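Local coordinates for cytoplasmic protein (Cryptococcus neoformans var. grubii serotype A, PDB 7LPO), which probably hydrolyses steryl beta-glucosides, as a sterylglucosidase of glycoside hydrolase family 5, at residues K48-Q53 with G70-K75. Numbering follows the deposited sequence.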
# COMPACT_ATOMS: atom_id res chain seq x y z
N LYS A 48 -5.81 -8.56 6.18
CA LYS A 48 -4.82 -9.41 5.53
C LYS A 48 -4.90 -10.88 5.95
O LYS A 48 -4.35 -11.74 5.26
CB LYS A 48 -3.42 -8.91 5.87
CG LYS A 48 -2.99 -7.66 5.17
CD LYS A 48 -1.58 -7.28 5.65
CE LYS A 48 -1.06 -6.06 4.95
NZ LYS A 48 0.34 -5.76 5.37
N HIS A 49 -5.54 -11.18 7.07
CA HIS A 49 -5.53 -12.53 7.62
C HIS A 49 -6.89 -12.83 8.24
O HIS A 49 -7.60 -11.91 8.66
CB HIS A 49 -4.42 -12.72 8.67
CG HIS A 49 -4.45 -11.71 9.78
ND1 HIS A 49 -3.75 -10.52 9.72
CD2 HIS A 49 -5.07 -11.71 10.98
CE1 HIS A 49 -3.96 -9.83 10.82
NE2 HIS A 49 -4.76 -10.53 11.60
N PRO A 50 -7.26 -14.10 8.30
CA PRO A 50 -8.57 -14.46 8.87
C PRO A 50 -8.63 -14.20 10.36
O PRO A 50 -7.62 -14.03 11.05
CB PRO A 50 -8.71 -15.97 8.57
CG PRO A 50 -7.56 -16.32 7.66
CD PRO A 50 -6.49 -15.28 7.88
N ASN A 51 -9.87 -14.20 10.87
CA ASN A 51 -10.12 -14.10 12.29
C ASN A 51 -9.29 -15.11 13.07
O ASN A 51 -9.19 -16.28 12.70
CB ASN A 51 -11.61 -14.34 12.57
CG ASN A 51 -12.50 -13.24 12.01
OD1 ASN A 51 -13.29 -13.46 11.08
ND2 ASN A 51 -12.37 -12.05 12.55
N ASN A 52 -8.66 -14.62 14.14
CA ASN A 52 -7.93 -15.42 15.10
C ASN A 52 -6.68 -16.08 14.53
O ASN A 52 -6.13 -16.96 15.17
CB ASN A 52 -8.81 -16.51 15.73
CG ASN A 52 -10.14 -15.97 16.22
OD1 ASN A 52 -10.19 -15.02 17.01
ND2 ASN A 52 -11.23 -16.57 15.76
N GLN A 53 -6.22 -15.68 13.35
CA GLN A 53 -4.97 -16.21 12.79
C GLN A 53 -4.03 -15.05 12.42
O GLN A 53 -3.75 -14.81 11.25
CB GLN A 53 -5.24 -17.13 11.60
CG GLN A 53 -5.94 -18.45 11.99
CD GLN A 53 -5.03 -19.46 12.68
OE1 GLN A 53 -5.49 -20.26 13.49
NE2 GLN A 53 -3.74 -19.43 12.36
N GLY A 70 -11.54 -19.67 5.07
CA GLY A 70 -11.00 -18.33 5.08
C GLY A 70 -12.01 -17.40 5.70
O GLY A 70 -12.78 -16.74 4.99
N ASP A 71 -12.05 -17.37 7.03
CA ASP A 71 -13.04 -16.58 7.74
C ASP A 71 -12.48 -15.17 7.93
O ASP A 71 -11.76 -14.88 8.89
CB ASP A 71 -13.39 -17.21 9.08
CG ASP A 71 -14.35 -16.37 9.87
OD1 ASP A 71 -15.13 -15.62 9.24
OD2 ASP A 71 -14.32 -16.43 11.11
N PHE A 72 -12.82 -14.29 6.99
CA PHE A 72 -12.47 -12.88 7.06
C PHE A 72 -13.64 -12.00 7.47
O PHE A 72 -13.47 -10.78 7.56
CB PHE A 72 -11.95 -12.40 5.71
CG PHE A 72 -10.58 -12.91 5.37
CD1 PHE A 72 -10.40 -14.21 4.91
CD2 PHE A 72 -9.49 -12.09 5.50
CE1 PHE A 72 -9.14 -14.67 4.59
CE2 PHE A 72 -8.22 -12.54 5.18
CZ PHE A 72 -8.05 -13.82 4.72
N ILE A 73 -14.81 -12.57 7.74
CA ILE A 73 -15.98 -11.75 8.03
C ILE A 73 -15.71 -10.87 9.24
O ILE A 73 -15.10 -11.31 10.23
CB ILE A 73 -17.22 -12.62 8.26
CG1 ILE A 73 -17.58 -13.39 6.99
CG2 ILE A 73 -18.39 -11.75 8.71
CD1 ILE A 73 -18.56 -12.68 6.10
N ASN A 74 -16.18 -9.63 9.17
CA ASN A 74 -16.13 -8.62 10.22
C ASN A 74 -14.75 -7.99 10.36
O ASN A 74 -14.50 -7.28 11.35
CB ASN A 74 -16.59 -9.18 11.56
CG ASN A 74 -18.10 -9.17 11.70
OD1 ASN A 74 -18.79 -8.29 11.16
ND2 ASN A 74 -18.64 -10.16 12.40
N LYS A 75 -13.85 -8.20 9.40
CA LYS A 75 -12.67 -7.37 9.24
C LYS A 75 -12.77 -6.68 7.88
O LYS A 75 -12.97 -7.37 6.87
CB LYS A 75 -11.38 -8.18 9.32
CG LYS A 75 -11.13 -8.81 10.68
CD LYS A 75 -10.22 -10.02 10.54
CE LYS A 75 -9.06 -9.93 11.51
NZ LYS A 75 -7.85 -10.57 10.93
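One face of the Phe72 ring receives Pro50, whose N stands 3.6 Å above the ring plane, offset toward the rim; the carbonyl carbon of Lys48 and the O of Gly70 lie at the ring edge, in its plane. The two side chains run side by side, Pro50 CD 3.8 Å from Phe72 CZ. The Lys75 side chain crosses that of His49 at about a right angle, and its NZ sits obliquely to the imidazole, 3.0 Å from His49 CD2. Bends at chi3 (129°) and chi4 (-148°) bring Lys75 NZ to His49 O at 2.6 Å, a hydrogen bond that arrives from above the carbonyl plane. The same nitrogen also bonds Ser46 O, and makes a weaker bond to Pro50 O. Farther along the two segments, Asn51 N donates to Asp71 O at 2.8 Å. Both loops form type II turns here, Pro50 to Gln53 and Phe72 to Lys75, and flank helix 61-66 in the family 5 catalytic domain. Next to them, Lys48 reaches away to a salt bridge with Asp145 and a hydrogen bond with bound Tris. Carbonyl oxygens gathered around the Lys75 ammonium would probably stabilise its positive charge, tying the two loops together close to the bound Tris, which may mark a pocket.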